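Local coordinates for superoxide dismutase 1 (Perkinsus marinus, PDB 2CW2), which probably disposes of superoxide radicals as an iron-dependent superoxide dismutase, converting two superoxide ions and two protons into hydrogen peroxide and dioxygen, at residues 67-72 with 77-82; 31-36 with 71-76; 155-160 with 164-169; 47-52 with 209-214. All blocks are in the same frame, centred on the assembly; numbering follows the deposited sequence.

In the fold
Along the chain the order is 31-36, 47-52, 67-72, 71-76, 77-82, the hairpin 155-160/164-169, and last 209-214. Contacts 1 and 2 have centres about 4 Å apart, share Ser71 and Ile72, and gather round the C-terminal end of helix 51-73 in the alpha-hairpin domain. Contact 3 belongs to the three-stranded antiparallel sheet of the C-terminal domain, its centre about 27 Å from that of contact 1. Contact 4, about 31 Å from contact 1 between centres and on the opposite side of the chain's centre, lies at the start of the same helix and ties the two domains together. Helix 51-73 thus spans the molecule, carrying the iron ligand His57 between its two contact-bearing ends.

Contact 1: 67-72 with 77-82; sequences DTLNSI and STIASK
Ile79 of the short helix 77-81 has its bond from CA to CB aimed at helix 51-73, and beyond CB the side chain splits into two branches that meet different residues. Its CG2, on the side of CB opposite the backbone N, approaches Leu69 CD1 at 4.1 Å. The other branch leaves CB through CG1, which lies beside the backbone N (chi1 -86°), and ends at CD1, 3.7 Å from Ile72 CG2. Each partner offers a methyl: Leu69 reaches over with its CD1 branch after a first torsion near 180°, whereas Ile72 uses the short CG2 branch. The side chains cross at a slant, and each meeting is one methyl against another, without any hydrogen bond between the two segments. Leu69 and Ile72, three residues apart, lie one turn from each other on helix 51-73, and Ile79 touches both. The nearest CA atoms, those of Ile72 and Ile79, are 7.5 Å apart. Asn76 OD1 accepts the N-H of Ile79 as an N-cap, fixing the start of the second helix. Around this small apolar cluster, Leu84 and Ile87 of helix 84-90 pack on Leu69 and Ile79 respectively, while Gln98 of helix 93-110 touches Leu69 and Ile72.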
# COMPACT_ATOMS: atom_id res chain seq x y z
N ASP A 67 17.78 -6.98 4.39
CA ASP A 67 18.61 -6.27 5.39
C ASP A 67 17.97 -6.19 6.78
O ASP A 67 18.64 -6.44 7.82
CB ASP A 67 18.91 -4.85 4.91
CG ASP A 67 19.77 -4.82 3.66
OD1 ASP A 67 19.83 -3.74 3.01
OD2 ASP A 67 20.41 -5.80 3.23
N THR A 68 16.70 -5.79 6.81
CA THR A 68 15.97 -5.62 8.08
C THR A 68 15.77 -6.95 8.79
O THR A 68 15.97 -7.04 10.01
CB THR A 68 14.63 -4.90 7.88
OG1 THR A 68 14.86 -3.70 7.14
CG2 THR A 68 14.08 -4.38 9.23
N LEU A 69 15.38 -7.98 8.02
CA LEU A 69 15.25 -9.34 8.55
C LEU A 69 16.57 -9.79 9.19
O LEU A 69 16.59 -10.39 10.28
CB LEU A 69 14.85 -10.32 7.45
CG LEU A 69 14.61 -11.77 7.89
CD1 LEU A 69 13.56 -11.78 8.99
CD2 LEU A 69 14.19 -12.68 6.72
N ASN A 70 17.67 -9.50 8.51
CA ASN A 70 18.99 -9.85 9.04
C ASN A 70 19.30 -9.14 10.36
O ASN A 70 19.91 -9.72 11.29
CB ASN A 70 20.06 -9.58 7.97
CG ASN A 70 20.21 -10.74 7.01
OD1 ASN A 70 19.86 -11.87 7.36
ND2 ASN A 70 20.75 -10.47 5.82
N SER A 71 18.86 -7.89 10.46
CA SER A 71 19.01 -7.11 11.68
C SER A 71 18.29 -7.81 12.84
O SER A 71 18.82 -7.88 13.95
CB SER A 71 18.49 -5.68 11.48
OG SER A 71 18.83 -4.84 12.58
N ILE A 72 17.09 -8.32 12.57
CA ILE A 72 16.35 -9.07 13.57
C ILE A 72 17.01 -10.41 13.85
O ILE A 72 17.12 -10.82 15.02
CB ILE A 72 14.89 -9.24 13.14
CG1 ILE A 72 14.18 -7.89 13.17
CG2 ILE A 72 14.15 -10.25 14.04
CD1 ILE A 72 12.95 -7.88 12.37
N SER A 77 17.96 -15.64 17.65
CA SER A 77 18.55 -16.85 17.11
C SER A 77 17.46 -17.78 16.60
O SER A 77 17.70 -18.61 15.73
CB SER A 77 19.43 -17.53 18.18
OG SER A 77 18.62 -17.99 19.24
N THR A 78 16.26 -17.63 17.15
CA THR A 78 15.10 -18.38 16.72
C THR A 78 14.71 -18.00 15.28
O THR A 78 14.53 -18.87 14.41
CB THR A 78 13.91 -18.11 17.69
OG1 THR A 78 14.05 -18.93 18.85
CG2 THR A 78 12.59 -18.56 17.10
N ILE A 79 14.58 -16.70 15.03
CA ILE A 79 14.29 -16.25 13.67
C ILE A 79 15.45 -16.63 12.76
O ILE A 79 15.27 -17.22 11.68
CB ILE A 79 14.05 -14.74 13.64
CG1 ILE A 79 12.57 -14.44 13.96
CG2 ILE A 79 14.41 -14.17 12.27
CD1 ILE A 79 12.40 -13.35 14.98
N ALA A 80 16.96 -16.52 13.18
CA ALA A 80 18.03 -17.02 12.33
C ALA A 80 17.94 -18.52 12.01
O ALA A 80 18.42 -18.95 10.97
CB ALA A 80 19.37 -16.68 12.95
N SER A 81 17.33 -19.31 12.89
CA SER A 81 17.28 -20.75 12.68
C SER A 81 16.19 -21.20 11.71
O SER A 81 16.22 -22.34 11.24
CB SER A 81 17.16 -21.50 14.01
OG SER A 81 15.86 -21.39 14.57
N LYS A 82 15.27 -20.30 11.38
CA LYS A 82 14.10 -20.66 10.58
C LYS A 82 14.20 -20.24 9.12
O LYS A 82 14.71 -19.17 8.79
CB LYS A 82 12.83 -20.06 11.19
CG LYS A 82 12.51 -20.55 12.58
CD LYS A 82 11.08 -20.23 12.97
CE LYS A 82 10.67 -20.95 14.26
NZ LYS A 82 9.36 -20.41 14.81

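Contact 2: 31-36 with 71-76; sequences GPFQCP and SIAAEN
Pro32 and Phe33 make a small, wholly apolar contact with Ala73, where the N-terminal segment runs past the C-terminal end of helix 51-73 in the alpha-hairpin domain. The Ala73 methyl points toward the segment and serves both residues. Pro32, which follows a cis peptide bond, presents the CD corner of its ring, 4.0 Å from Ala73 CB. Phe33 brings up the edge of its ring instead: CE2 lies 4.1 Å from Ala73 CB, and the methyl sits near the ring plane, not over a face. The bond from CA to CB of Phe33 is directed at the helix, and with CG beside the backbone N (chi1 -63°) the ring presents its CE2 edge to Ala73. Nearby, the Phe33 ring also packs on Leu69 of that helix and on Leu84 and Ile87 of helix 84-90. Ala73 itself touches Ala80 of helix 77-81. With no polar pair between 31-36 and 71-76, the fit between them rests on shape and van der Waals contact alone, and directional bonds to the helix come from its neighbouring residues, Asn70 ND2 to Phe33 O and His58 NE2 to Pro36 O.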
# COMPACT_ATOMS: atom_id res chain seq x y z
N GLY A 31 24.37 -11.44 6.33
CA GLY A 31 23.60 -12.65 6.30
C GLY A 31 22.85 -12.70 7.62
O GLY A 31 22.85 -11.71 8.36
N PRO A 32 22.25 -13.83 7.92
CA PRO A 32 22.34 -15.04 7.10
C PRO A 32 21.42 -15.09 5.87
O PRO A 32 21.69 -15.89 4.98
CB PRO A 32 21.91 -16.13 8.08
CG PRO A 32 20.91 -15.45 8.93
CD PRO A 32 21.44 -14.05 9.13
N PHE A 33 20.35 -14.30 5.83
CA PHE A 33 19.45 -14.34 4.69
C PHE A 33 20.05 -13.51 3.57
O PHE A 33 20.78 -12.55 3.82
CB PHE A 33 18.05 -13.81 5.08
CG PHE A 33 17.37 -14.63 6.11
CD1 PHE A 33 16.70 -15.80 5.76
CD2 PHE A 33 17.42 -14.25 7.44
CE1 PHE A 33 16.08 -16.57 6.73
CE2 PHE A 33 16.80 -15.03 8.42
CZ PHE A 33 16.12 -16.19 8.06
N GLN A 34 19.79 -13.91 2.33
CA GLN A 34 20.28 -13.17 1.19
C GLN A 34 19.16 -12.83 0.23
O GLN A 34 18.12 -13.48 0.20
CB GLN A 34 21.38 -13.93 0.43
CG GLN A 34 22.51 -14.46 1.29
CD GLN A 34 23.43 -13.38 1.86
OE1 GLN A 34 23.63 -12.32 1.25
NE2 GLN A 34 24.00 -13.66 3.03
N CYS A 35 19.40 -11.81 -0.56
CA CYS A 35 18.45 -11.39 -1.58
C CYS A 35 18.95 -11.94 -2.90
O CYS A 35 19.96 -11.46 -3.43
CB CYS A 35 18.39 -9.86 -1.60
SG CYS A 35 17.26 -9.17 -2.82
N PRO A 36 18.26 -12.96 -3.43
CA PRO A 36 18.69 -13.62 -4.67
C PRO A 36 18.68 -12.63 -5.82
O PRO A 36 17.80 -11.75 -5.86
CB PRO A 36 17.62 -14.70 -4.92
CG PRO A 36 16.76 -14.72 -3.72
CD PRO A 36 17.01 -13.49 -2.90
N SER A 71 18.86 -7.89 10.46
CA SER A 71 19.01 -7.11 11.68
C SER A 71 18.29 -7.81 12.84
O SER A 71 18.82 -7.88 13.95
CB SER A 71 18.49 -5.68 11.48
OG SER A 71 18.83 -4.84 12.58
N ILE A 72 17.09 -8.32 12.57
CA ILE A 72 16.35 -9.07 13.57
C ILE A 72 17.01 -10.41 13.85
O ILE A 72 17.12 -10.82 15.02
CB ILE A 72 14.89 -9.24 13.14
CG1 ILE A 72 14.18 -7.89 13.17
CG2 ILE A 72 14.15 -10.25 14.04
CD1 ILE A 72 12.95 -7.88 12.37
N ALA A 73 17.46 -11.08 12.80
CA ALA A 73 18.12 -12.39 12.94
C ALA A 73 19.34 -12.29 13.85
O ALA A 73 19.64 -13.22 14.60
CB ALA A 73 18.51 -12.96 11.57
N ALA A 74 20.04 -11.16 13.78
CA ALA A 74 21.24 -10.95 14.57
C ALA A 74 20.94 -10.95 16.07
O ALA A 74 21.81 -11.26 16.88
CB ALA A 74 21.90 -9.65 14.18
N GLU A 75 19.70 -10.60 16.43
CA GLU A 75 19.31 -10.52 17.83
C GLU A 75 18.24 -11.54 18.23
O GLU A 75 17.70 -11.50 19.34
CB GLU A 75 18.86 -9.10 18.18
CG GLU A 75 19.82 -8.40 19.13
CD GLU A 75 19.94 -6.91 18.86
OE1 GLU A 75 18.93 -6.19 19.04
OE2 GLU A 75 21.05 -6.47 18.47
N ASN A 76 17.93 -12.45 17.32
CA ASN A 76 16.91 -13.45 17.54
C ASN A 76 17.32 -14.76 16.87
O ASN A 76 17.09 -14.98 15.68
CB ASN A 76 15.55 -12.95 17.03
CG ASN A 76 14.41 -13.87 17.40
OD1 ASN A 76 14.55 -15.09 17.41
ND2 ASN A 76 13.25 -13.27 17.70

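Contact 3: 155-160 with 164-169; sequences VWLIAD and LKIVQG
Trp156 and Val167 face each other as a hydrogen-bonded antiparallel pair, each satisfying the other's backbone N-H and carbonyl. Trp156 N donates to Val167 O at 2.7 Å, and Val167 N returns a bond to Trp156 O at 2.9 Å. Two residues on, Ile158 N reaches Lys165 O at 2.8 Å, and Lys165 N reaches Ile158 O at 3.0 Å. The acceptors Trp156 O and Ile158 O also receive CA-H...O contacts, from Ile166 and Leu164. Leu164 N, at the start of its strand, donates to Asp131 OD2. These bonds zip up the beta hairpin of strands 153-159 and 164-170 in the C-terminal domain; strand 153-159 is the middle of the three, and its Val155, Leu157 and Ala159 bond to strand 181-187. Trp156 NE1 finds its acceptor in Gly173 O, while the ring turns an in-plane edge to Val167 O. On this face Val167 CG2 touches both Trp156 CB and Ile158 CD1; on the other, Val155 CG1 meets Ile166 CG2 at 3.7 Å. Near the turn, Lys165 bends at chi3 (-95°) and runs alongside Asp160, its NZ forming a weak, salt-bridging hydrogen bond with Asp160 OD2 at 3.4 Å.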
# COMPACT_ATOMS: atom_id res chain seq x y z
N VAL A 155 -1.75 -11.04 -5.25
CA VAL A 155 -2.73 -12.04 -5.70
C VAL A 155 -1.93 -13.29 -6.06
O VAL A 155 -0.87 -13.20 -6.69
CB VAL A 155 -3.56 -11.55 -6.89
CG1 VAL A 155 -4.55 -12.64 -7.35
CG2 VAL A 155 -4.31 -10.28 -6.54
N TRP A 156 -2.42 -14.44 -5.60
CA TRP A 156 -1.72 -15.71 -5.78
C TRP A 156 -2.60 -16.70 -6.54
O TRP A 156 -3.82 -16.73 -6.35
CB TRP A 156 -1.47 -16.34 -4.41
CG TRP A 156 -0.61 -15.57 -3.49
CD1 TRP A 156 -1.01 -14.59 -2.60
CD2 TRP A 156 0.80 -15.71 -3.33
NE1 TRP A 156 0.08 -14.12 -1.91
CE2 TRP A 156 1.20 -14.79 -2.33
CE3 TRP A 156 1.77 -16.52 -3.93
CZ2 TRP A 156 2.53 -14.67 -1.92
CZ3 TRP A 156 3.10 -16.39 -3.52
CH2 TRP A 156 3.45 -15.46 -2.53
N LEU A 157 -1.98 -17.47 -7.43
CA LEU A 157 -2.58 -18.72 -7.90
C LEU A 157 -1.93 -19.76 -7.03
O LEU A 157 -0.69 -19.83 -6.95
CB LEU A 157 -2.22 -19.01 -9.37
CG LEU A 157 -2.76 -20.39 -9.80
CD1 LEU A 157 -4.28 -20.39 -9.72
CD2 LEU A 157 -2.34 -20.69 -11.21
N ILE A 158 -2.77 -20.56 -6.36
CA ILE A 158 -2.33 -21.58 -5.44
C ILE A 158 -2.82 -22.97 -5.87
O ILE A 158 -3.79 -23.07 -6.60
CB ILE A 158 -2.92 -21.21 -4.06
CG1 ILE A 158 -1.84 -21.10 -3.03
CG2 ILE A 158 -4.15 -22.00 -3.68
CD1 ILE A 158 -1.20 -19.79 -3.13
N ALA A 159 -2.12 -24.01 -5.46
CA ALA A 159 -2.66 -25.37 -5.47
C ALA A 159 -3.06 -25.65 -4.04
O ALA A 159 -2.25 -25.56 -3.12
CB ALA A 159 -1.60 -26.37 -5.92
N ASP A 160 -4.32 -25.98 -3.82
CA ASP A 160 -4.74 -26.16 -2.46
C ASP A 160 -4.62 -27.65 -2.15
O ASP A 160 -3.59 -28.12 -1.65
CB ASP A 160 -6.13 -25.56 -2.25
CG ASP A 160 -6.61 -25.68 -0.84
OD1 ASP A 160 -6.37 -26.73 -0.21
OD2 ASP A 160 -7.23 -24.76 -0.27
N LEU A 164 -6.60 -25.83 -8.18
CA LEU A 164 -6.16 -24.46 -8.40
C LEU A 164 -7.15 -23.50 -7.78
O LEU A 164 -8.37 -23.69 -7.88
CB LEU A 164 -6.08 -24.15 -9.89
CG LEU A 164 -5.03 -24.82 -10.77
CD1 LEU A 164 -4.85 -24.00 -12.06
CD2 LEU A 164 -3.71 -24.97 -10.03
N LYS A 165 -6.64 -22.45 -7.16
CA LYS A 165 -7.51 -21.43 -6.60
C LYS A 165 -6.78 -20.09 -6.58
O LYS A 165 -5.57 -20.04 -6.38
CB LYS A 165 -7.94 -21.87 -5.20
CG LYS A 165 -8.64 -20.87 -4.35
CD LYS A 165 -8.52 -21.34 -2.88
CE LYS A 165 -9.71 -22.15 -2.44
NZ LYS A 165 -9.63 -22.50 -0.98
N ILE A 166 -7.53 -19.01 -6.79
CA ILE A 166 -6.96 -17.68 -6.74
C ILE A 166 -7.21 -17.13 -5.35
O ILE A 166 -8.36 -17.09 -4.88
CB ILE A 166 -7.59 -16.76 -7.79
CG1 ILE A 166 -7.25 -17.25 -9.19
CG2 ILE A 166 -7.11 -15.29 -7.56
CD1 ILE A 166 -8.11 -16.64 -10.31
N VAL A 167 -6.15 -16.71 -4.67
CA VAL A 167 -6.29 -16.13 -3.34
C VAL A 167 -5.55 -14.83 -3.22
O VAL A 167 -4.48 -14.64 -3.86
CB VAL A 167 -5.80 -17.07 -2.22
CG1 VAL A 167 -6.58 -18.37 -2.21
CG2 VAL A 167 -4.31 -17.35 -2.35
N GLN A 168 -6.08 -13.93 -2.39
CA GLN A 168 -5.45 -12.63 -2.21
C GLN A 168 -4.73 -12.62 -0.87
O GLN A 168 -5.21 -13.23 0.09
CB GLN A 168 -6.51 -11.51 -2.27
CG GLN A 168 -7.22 -11.48 -3.61
CD GLN A 168 -8.34 -10.44 -3.71
OE1 GLN A 168 -8.21 -9.31 -3.20
NE2 GLN A 168 -9.43 -10.81 -4.38
N GLY A 169 -3.58 -11.95 -0.82
CA GLY A 169 -2.84 -11.77 0.40
C GLY A 169 -2.71 -10.29 0.68
O GLY A 169 -1.97 -9.58 -0.02

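Contact 4: 47-52 with 209-214; sequences PHMSAE and WNLVNW
Asn210 places its CB over one face of the His48 imidazole, 3.5 Å from the ring centroid and almost on the ring normal, a CH-pi contact. The opposite face is covered by Pro47 CD, which leaves the ring clamped between two aliphatic carbons. Asn210 crosses the histidine at about a right angle, and its amide plane is turned 38° from the ring; Asn210 ND2 is 3.5 Å from His48 CE1, without a hydrogen bond. Beside this sandwich Leu211 slides past His48 in the opposite sense, bringing CD2 to 3.5 Å from His48 CD2. Its other methyl, CD1, is met by Met49 CE at 4.0 Å. Met49 extends through two anti torsions and bends only at chi3 (-65°), the last step that places CE by the leucine. The contact bridges the two domains of the iron/manganese superoxide dismutase fold, joining the approach to helix 51-73 with the loop between helices 201-208 and 214-223. The side chain of Met49 is about 9 Å from the bound Fe (III) ion. Further out, His48 ND1 is hydrogen-bonded to Asn207 OD1, which restrains the rotation of the ring, and His48 O to Tyr197 OH. Ser50 caps the start of helix 51-73 through Thr53 N and also bonds to Asp196, while Glu52 forms a salt bridge with Arg198 of the second subunit.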
# COMPACT_ATOMS: atom_id res chain seq x y z
N PRO A 47 8.88 -3.43 -22.86
CA PRO A 47 8.42 -2.19 -22.21
C PRO A 47 7.41 -2.37 -21.08
O PRO A 47 6.95 -1.38 -20.49
CB PRO A 47 7.76 -1.44 -23.38
CG PRO A 47 7.14 -2.55 -24.20
CD PRO A 47 8.05 -3.78 -24.03
N HIS A 48 7.07 -3.62 -20.77
CA HIS A 48 6.04 -3.92 -19.78
C HIS A 48 6.43 -3.49 -18.36
O HIS A 48 5.59 -3.04 -17.58
CB HIS A 48 5.74 -5.43 -19.82
CG HIS A 48 5.63 -5.96 -21.21
ND1 HIS A 48 4.64 -5.55 -22.08
CD2 HIS A 48 6.42 -6.80 -21.91
CE1 HIS A 48 4.80 -6.15 -23.24
NE2 HIS A 48 5.88 -6.91 -23.17
N MET A 49 7.70 -3.64 -18.01
CA MET A 49 8.20 -3.22 -16.71
C MET A 49 9.57 -2.61 -16.95
O MET A 49 10.42 -3.22 -17.61
CB MET A 49 8.32 -4.42 -15.75
CG MET A 49 8.63 -4.06 -14.29
SD MET A 49 8.63 -5.51 -13.22
CE MET A 49 6.86 -6.01 -13.31
N SER A 50 9.79 -1.41 -16.42
CA SER A 50 11.01 -0.67 -16.74
C SER A 50 12.22 -1.14 -15.96
O SER A 50 12.08 -1.75 -14.90
CB SER A 50 10.83 0.83 -16.50
OG SER A 50 10.65 1.13 -15.13
N ALA A 51 13.41 -0.81 -16.47
CA ALA A 51 14.64 -1.00 -15.70
C ALA A 51 14.61 -0.20 -14.39
O ALA A 51 15.12 -0.66 -13.35
CB ALA A 51 15.87 -0.59 -16.54
N GLU A 52 14.03 0.99 -14.43
CA GLU A 52 13.97 1.80 -13.22
C GLU A 52 13.12 1.09 -12.15
O GLU A 52 13.49 1.05 -10.97
CB GLU A 52 13.42 3.21 -13.51
CG GLU A 52 13.37 4.05 -12.24
CD GLU A 52 12.81 5.44 -12.44
OE1 GLU A 52 12.53 5.83 -13.59
OE2 GLU A 52 12.66 6.16 -11.42
N TRP A 209 0.57 -9.99 -17.95
CA TRP A 209 0.32 -11.19 -18.75
C TRP A 209 1.37 -11.34 -19.87
O TRP A 209 1.61 -12.44 -20.35
CB TRP A 209 -1.11 -11.18 -19.33
CG TRP A 209 -2.12 -11.26 -18.23
CD1 TRP A 209 -2.92 -10.25 -17.79
CD2 TRP A 209 -2.36 -12.38 -17.37
NE1 TRP A 209 -3.67 -10.69 -16.72
CE2 TRP A 209 -3.34 -11.99 -16.44
CE3 TRP A 209 -1.83 -13.69 -17.28
CZ2 TRP A 209 -3.85 -12.87 -15.46
CZ3 TRP A 209 -2.32 -14.55 -16.32
CH2 TRP A 209 -3.32 -14.13 -15.41
N ASN A 210 2.01 -10.25 -20.26
CA ASN A 210 3.08 -10.36 -21.26
C ASN A 210 4.39 -10.82 -20.65
O ASN A 210 5.35 -11.07 -21.38
CB ASN A 210 3.28 -9.04 -21.99
CG ASN A 210 2.03 -8.58 -22.68
OD1 ASN A 210 1.40 -9.35 -23.42
ND2 ASN A 210 1.64 -7.35 -22.44
N LEU A 211 4.42 -10.96 -19.33
CA LEU A 211 5.67 -11.27 -18.62
C LEU A 211 5.73 -12.62 -17.91
O LEU A 211 6.80 -13.04 -17.49
CB LEU A 211 5.96 -10.18 -17.59
CG LEU A 211 6.13 -8.73 -18.05
CD1 LEU A 211 6.36 -7.85 -16.84
CD2 LEU A 211 7.30 -8.63 -19.01
N VAL A 212 4.59 -13.29 -17.77
CA VAL A 212 4.50 -14.49 -16.93
C VAL A 212 5.47 -15.59 -17.37
O VAL A 212 5.50 -15.99 -18.55
CB VAL A 212 3.07 -15.03 -16.90
CG1 VAL A 212 3.02 -16.41 -16.20
CG2 VAL A 212 2.12 -14.02 -16.20
N ASN A 213 6.26 -16.10 -16.41
CA ASN A 213 7.27 -17.11 -16.67
C ASN A 213 6.63 -18.47 -16.50
O ASN A 213 6.61 -19.03 -15.39
CB ASN A 213 8.44 -16.92 -15.69
CG ASN A 213 9.59 -17.88 -15.93
OD1 ASN A 213 10.65 -17.78 -15.28
ND2 ASN A 213 9.42 -18.79 -16.86
N TRP A 214 6.06 -19.00 -17.58
CA TRP A 214 5.29 -20.23 -17.45
C TRP A 214 6.19 -21.43 -17.13
O TRP A 214 5.72 -22.44 -16.61
CB TRP A 214 4.45 -20.51 -18.70
CG TRP A 214 3.32 -19.53 -18.95
CD1 TRP A 214 3.17 -18.70 -20.02
CD2 TRP A 214 2.16 -19.34 -18.13
NE1 TRP A 214 2.00 -17.98 -19.91
CE2 TRP A 214 1.36 -18.36 -18.76
CE3 TRP A 214 1.71 -19.91 -16.93
CZ2 TRP A 214 0.14 -17.93 -18.22
CZ3 TRP A 214 0.52 -19.48 -16.39
CH2 TRP A 214 -0.27 -18.50 -17.04